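Local coordinates for protein thermophilic dibenzothiophene desulfurization enzyme C (Paenibacillus sp. A11-2, PDB 5XDC) that probably oxidises dibenzothiophene to its sulfoxide and then its sulfone, using reduced FMN and molecular oxygen, as a flavin monooxygenase of the DszC family, at residues S96-V101 against R112-A117; Y100-A105 against E322-N327. One frame throughout, in Å; residues are numbered along the deposited sequence.

Contact 1: S96-V101 against R112-A117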
# COMPACT_ATOMS: atom_id res chain seq x y z
N SER B 96 4.51 3.10 -32.71
CA SER B 96 3.10 2.74 -32.73
C SER B 96 2.48 3.06 -34.08
O SER B 96 1.77 2.24 -34.66
CB SER B 96 2.34 3.47 -31.61
OG SER B 96 0.94 3.27 -31.75
N ASN B 97 2.78 4.25 -34.61
CA ASN B 97 2.27 4.64 -35.92
C ASN B 97 2.82 3.72 -37.00
O ASN B 97 2.07 3.24 -37.86
CB ASN B 97 2.65 6.09 -36.22
CG ASN B 97 2.05 7.08 -35.22
OD1 ASN B 97 1.00 6.84 -34.65
ND2 ASN B 97 2.74 8.20 -35.01
N PHE B 98 4.12 3.43 -36.94
CA PHE B 98 4.73 2.52 -37.89
C PHE B 98 4.09 1.14 -37.82
O PHE B 98 3.81 0.53 -38.86
CB PHE B 98 6.22 2.41 -37.62
CG PHE B 98 6.90 1.44 -38.53
CD1 PHE B 98 7.33 1.85 -39.78
CD2 PHE B 98 7.03 0.11 -38.17
CE1 PHE B 98 7.91 0.95 -40.64
CE2 PHE B 98 7.62 -0.79 -39.06
CZ PHE B 98 8.06 -0.36 -40.28
N ALA B 99 3.85 0.63 -36.62
CA ALA B 99 3.22 -0.68 -36.48
C ALA B 99 1.87 -0.71 -37.17
O ALA B 99 1.53 -1.69 -37.84
CB ALA B 99 3.09 -1.05 -35.01
N TYR B 100 1.06 0.34 -37.00
CA TYR B 100 -0.24 0.37 -37.66
C TYR B 100 -0.06 0.29 -39.17
O TYR B 100 -0.75 -0.48 -39.85
CB TYR B 100 -1.01 1.63 -37.27
CG TYR B 100 -2.46 1.54 -37.66
CD1 TYR B 100 -2.87 1.81 -38.97
CD2 TYR B 100 -3.42 1.12 -36.75
CE1 TYR B 100 -4.19 1.68 -39.33
CE2 TYR B 100 -4.74 1.00 -37.11
CZ TYR B 100 -5.13 1.27 -38.41
OH TYR B 100 -6.44 1.14 -38.76
N VAL B 101 0.85 1.09 -39.71
CA VAL B 101 1.10 1.07 -41.15
C VAL B 101 1.53 -0.33 -41.59
O VAL B 101 1.02 -0.87 -42.58
CB VAL B 101 2.16 2.12 -41.52
CG1 VAL B 101 2.59 1.94 -43.00
CG2 VAL B 101 1.63 3.53 -41.29
N ARG B 112 6.97 1.15 -51.54
CA ARG B 112 7.19 2.56 -51.83
C ARG B 112 7.51 3.37 -50.58
O ARG B 112 8.49 4.12 -50.55
CB ARG B 112 5.94 3.14 -52.51
CG ARG B 112 5.69 2.57 -53.90
CD ARG B 112 4.56 3.30 -54.58
NE ARG B 112 3.27 3.04 -53.97
CZ ARG B 112 2.46 2.03 -54.28
NH1 ARG B 112 2.81 1.15 -55.22
NH2 ARG B 112 1.30 1.89 -53.66
N TRP B 113 6.71 3.19 -49.52
CA TRP B 113 6.80 4.05 -48.35
C TRP B 113 8.08 3.83 -47.56
O TRP B 113 8.68 4.79 -47.06
CB TRP B 113 5.59 3.81 -47.43
CG TRP B 113 4.42 4.72 -47.61
CD1 TRP B 113 4.43 6.03 -48.01
CD2 TRP B 113 3.05 4.40 -47.33
NE1 TRP B 113 3.15 6.53 -48.02
CE2 TRP B 113 2.29 5.56 -47.61
CE3 TRP B 113 2.40 3.26 -46.89
CZ2 TRP B 113 0.91 5.59 -47.45
CZ3 TRP B 113 1.04 3.28 -46.75
CH2 TRP B 113 0.30 4.44 -47.03
N TYR B 114 8.52 2.58 -47.40
CA TYR B 114 9.60 2.37 -46.44
C TYR B 114 10.93 2.90 -46.97
O TYR B 114 11.68 3.53 -46.22
CB TYR B 114 9.68 0.90 -46.05
CG TYR B 114 8.53 0.42 -45.19
CD1 TYR B 114 7.46 1.26 -44.88
CD2 TYR B 114 8.51 -0.86 -44.69
CE1 TYR B 114 6.41 0.81 -44.10
CE2 TYR B 114 7.46 -1.31 -43.91
CZ TYR B 114 6.42 -0.46 -43.61
OH TYR B 114 5.38 -0.91 -42.83
N PRO B 115 11.28 2.69 -48.24
CA PRO B 115 12.51 3.34 -48.73
C PRO B 115 12.43 4.85 -48.65
O PRO B 115 13.44 5.52 -48.39
CB PRO B 115 12.61 2.84 -50.19
CG PRO B 115 11.92 1.55 -50.17
CD PRO B 115 10.75 1.73 -49.22
N GLN B 116 11.24 5.40 -48.88
CA GLN B 116 11.04 6.83 -48.76
C GLN B 116 11.26 7.29 -47.33
O GLN B 116 11.94 8.29 -47.08
CB GLN B 116 9.63 7.19 -49.23
CG GLN B 116 9.45 8.64 -49.51
CD GLN B 116 8.09 8.97 -50.10
OE1 GLN B 116 7.20 8.11 -50.20
NE2 GLN B 116 7.92 10.22 -50.50
N ALA B 117 10.71 6.55 -46.37
CA ALA B 117 10.87 6.87 -44.96
C ALA B 117 12.34 6.85 -44.54
O ALA B 117 12.77 7.65 -43.70
CB ALA B 117 10.07 5.89 -44.10
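With its CG anti to the backbone N (chi1 177°), F98 is carried out until the CE1 side of its ring reaches Y114, whose own CG lies anti to the carbonyl carbon and brings the phenol across to meet it. The two side chains cross at about a right angle. CE1 of F98 comes down on one face of the Y114 ring, off-centre toward the phenolic end, and lies 3.6 Å from Y114 CZ. Its neighbour CZ of F98 rests 3.7 Å from Y114 OH, so the CE1-CZ side of the phenylalanine lies over the hydroxyl-bearing end of the phenol. The ring centroids are 5.0 Å apart and the planes inclined by 36°, an oblique aromatic pair. V101 approaches the same phenol from another direction: its CG1 methyl sits at the ring edge, near the ring plane, 4.0 Å from Y114 OH. That methyl also reaches the six-membered ring of W113, with V101 CG1 4.1 Å from W113 CE3, and so fills the angle between tyrosine and indole. The phenol is thus held over one face by F98 and at its edge by V101, while its hydroxyl pairs with D102, one residue further along the helix of V101. All four touching residues are buried, and the contact between them is apolar. Long side chains bridge two helix segments that run nearly antiparallel (154°), whose axes approach no closer than 12.8 Å. They belong to helices 85-104 and 107-119, a helical hairpin of the acyl-CoA dehydrogenase-type N-terminal region. L58 and I59 pack against F98 from a loop, and strand 184-190 adds L188, which touches both V101 and W113.

Contact 2: Y100-A105 against E322-N327. With SO4 (sulfate ion), chain N; SO4 (sulfate ion), chain K.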
# COMPACT_ATOMS: atom_id res chain seq x y z
N TYR B 100 1.06 0.34 -37.00
CA TYR B 100 -0.24 0.37 -37.66
C TYR B 100 -0.06 0.29 -39.17
O TYR B 100 -0.75 -0.48 -39.85
CB TYR B 100 -1.01 1.63 -37.27
CG TYR B 100 -2.46 1.54 -37.66
CD1 TYR B 100 -2.87 1.81 -38.97
CD2 TYR B 100 -3.42 1.12 -36.75
CE1 TYR B 100 -4.19 1.68 -39.33
CE2 TYR B 100 -4.74 1.00 -37.11
CZ TYR B 100 -5.13 1.27 -38.41
OH TYR B 100 -6.44 1.14 -38.76
N VAL B 101 0.85 1.09 -39.71
CA VAL B 101 1.10 1.07 -41.15
C VAL B 101 1.53 -0.33 -41.59
O VAL B 101 1.02 -0.87 -42.58
CB VAL B 101 2.16 2.12 -41.52
CG1 VAL B 101 2.59 1.94 -43.00
CG2 VAL B 101 1.63 3.53 -41.29
N ASP B 102 2.47 -0.93 -40.86
CA ASP B 102 2.98 -2.23 -41.26
C ASP B 102 1.90 -3.30 -41.23
O ASP B 102 1.92 -4.23 -42.05
CB ASP B 102 4.14 -2.65 -40.37
CG ASP B 102 4.97 -3.75 -41.00
OD1 ASP B 102 5.74 -3.43 -41.93
OD2 ASP B 102 4.85 -4.91 -40.58
N LEU B 103 0.95 -3.20 -40.29
CA LEU B 103 -0.07 -4.23 -40.12
C LEU B 103 -1.22 -4.11 -41.11
O LEU B 103 -1.94 -5.09 -41.31
CB LEU B 103 -0.63 -4.18 -38.70
CG LEU B 103 0.33 -4.63 -37.60
CD1 LEU B 103 -0.21 -4.19 -36.23
CD2 LEU B 103 0.54 -6.14 -37.65
N PHE B 104 -1.41 -2.93 -41.71
CA PHE B 104 -2.54 -2.70 -42.60
C PHE B 104 -2.14 -2.33 -44.03
O PHE B 104 -2.97 -2.49 -44.93
CB PHE B 104 -3.44 -1.59 -42.04
CG PHE B 104 -4.30 -2.03 -40.90
CD1 PHE B 104 -5.52 -2.64 -41.12
CD2 PHE B 104 -3.88 -1.86 -39.60
CE1 PHE B 104 -6.30 -3.05 -40.08
CE2 PHE B 104 -4.65 -2.28 -38.54
CZ PHE B 104 -5.87 -2.87 -38.78
N ALA B 105 -0.92 -1.85 -44.25
CA ALA B 105 -0.51 -1.44 -45.59
C ALA B 105 -0.33 -2.66 -46.49
O ALA B 105 -0.02 -3.76 -46.03
CB ALA B 105 0.78 -0.63 -45.53
N GLU B 322 7.87 -12.38 -31.57
CA GLU B 322 7.49 -13.68 -32.13
C GLU B 322 6.21 -13.57 -32.94
O GLU B 322 6.13 -14.07 -34.07
CB GLU B 322 7.34 -14.71 -31.00
CG GLU B 322 6.88 -16.09 -31.48
CD GLU B 322 7.99 -16.90 -32.13
OE1 GLU B 322 9.09 -16.35 -32.35
OE2 GLU B 322 7.76 -18.10 -32.43
N LEU B 323 5.19 -12.91 -32.39
CA LEU B 323 3.92 -12.83 -33.11
C LEU B 323 3.98 -11.84 -34.27
O LEU B 323 3.25 -12.01 -35.25
CB LEU B 323 2.80 -12.46 -32.14
CG LEU B 323 2.51 -13.49 -31.04
CD1 LEU B 323 1.34 -13.05 -30.22
CD2 LEU B 323 2.26 -14.89 -31.60
N TRP B 324 4.83 -10.82 -34.17
CA TRP B 324 5.05 -9.88 -35.27
C TRP B 324 5.58 -10.58 -36.51
O TRP B 324 5.31 -10.14 -37.63
CB TRP B 324 6.04 -8.83 -34.81
CG TRP B 324 6.50 -7.76 -35.76
CD1 TRP B 324 7.72 -7.68 -36.38
CD2 TRP B 324 5.80 -6.57 -36.13
NE1 TRP B 324 7.81 -6.53 -37.11
CE2 TRP B 324 6.64 -5.83 -36.98
CE3 TRP B 324 4.53 -6.06 -35.82
CZ2 TRP B 324 6.26 -4.60 -37.52
CZ3 TRP B 324 4.16 -4.84 -36.36
CH2 TRP B 324 5.02 -4.13 -37.20
N GLU B 325 6.37 -11.63 -36.32
CA GLU B 325 6.96 -12.37 -37.44
C GLU B 325 6.02 -13.42 -38.02
O GLU B 325 6.32 -13.97 -39.08
CB GLU B 325 8.26 -13.04 -36.98
CG GLU B 325 9.38 -12.07 -36.64
CD GLU B 325 10.57 -12.78 -36.03
OE1 GLU B 325 10.52 -14.01 -35.88
OE2 GLU B 325 11.56 -12.10 -35.70
N ARG B 326 4.88 -13.69 -37.38
CA ARG B 326 3.96 -14.71 -37.87
C ARG B 326 3.14 -14.18 -39.03
O ARG B 326 2.81 -13.00 -39.10
CB ARG B 326 3.01 -15.17 -36.77
CG ARG B 326 3.68 -15.76 -35.55
CD ARG B 326 4.14 -17.18 -35.78
NE ARG B 326 4.91 -17.68 -34.65
CZ ARG B 326 4.38 -18.26 -33.58
NH1 ARG B 326 3.08 -18.42 -33.47
NH2 ARG B 326 5.18 -18.69 -32.61
N ASN B 327 2.79 -15.08 -39.96
CA ASN B 327 1.87 -14.70 -41.02
C ASN B 327 0.44 -14.59 -40.52
O ASN B 327 -0.31 -13.75 -41.00
CB ASN B 327 1.95 -15.71 -42.17
CG ASN B 327 3.32 -15.76 -42.81
OD1 ASN B 327 3.93 -14.72 -43.07
ND2 ASN B 327 3.83 -16.97 -43.03
S SO4 N . 2.67 -18.67 -39.45
O1 SO4 N . 2.91 -19.48 -38.26
O2 SO4 N . 3.77 -17.73 -39.64
O3 SO4 N . 2.58 -19.53 -40.63
O4 SO4 N . 1.39 -17.97 -39.29
S SO4 K . 2.65 -20.43 -30.29
O1 SO4 K . 2.90 -21.68 -29.57
O2 SO4 K . 3.85 -19.60 -30.22
O3 SO4 K . 2.34 -20.72 -31.69
O4 SO4 K . 1.49 -19.79 -29.67
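D102 and L103 meet W324 at the six-membered end of its indole, the close-packed part of this contact. D102 OD2 lies 3.4 Å from W324 CZ2, its carboxylate tilted 28° from the indole plane, and D102 CB is 3.6 Å from W324 CH2. An extended first torsion (chi1 178°) carries the W324 indole out to the turn of D102 and L103; CG of L103 stands 4.0 Å from W324 CZ3, a looser apolar touch. The other carboxylate oxygen, D102 OD1, is hydrogen-bonded to Y114, and W70 meets the indole edge-to-face. Beyond W324 the segment turns to solvent and to anions. R326 NH2 makes a salt bridge to E322 OE2 (2.7 Å), reaching it on the anti side, and donates to O2 of one sulfate at 2.9 Å while NH1 donates to O3 of the same sulfate. A second sulfate accepts the N327 backbone N-H in a nearly straight bond (174°). Were R326 replaced by an alanine, E322 would probably lose its salt-bridge mate and the first sulfate two of its donors. The sulfates probably come from the crystallisation liquor. The arrangement joins the C-terminal end of helix 85-104 to that of helix 293-324, a surface contact between the N- and C-terminal helical regions of the acyl-CoA dehydrogenase fold.

In the fold
Contacts 1 and 2 draw on successive turns of helix 85-104, share Y100 and V101, and have centres 12 Å apart. The tie between them is a probable hydrogen bond between Y114 OH and D102 OD1 (2.7 Å), so D102 links the buried hairpin of contact 1 to the indole of contact 2. Packing adds to it: A99 CA lies 4.0 Å from W324 CH2, and W113 CZ3 4.1 Å from A105 CB. Neither contact includes a residue of the indole pocket or of the FMN site. N126 and S129, which bind FMN in a crystal structure of this protein though none is bound to this chain, lie about 9 Å from V101 and about 11 Å from L103, side chain to side chain.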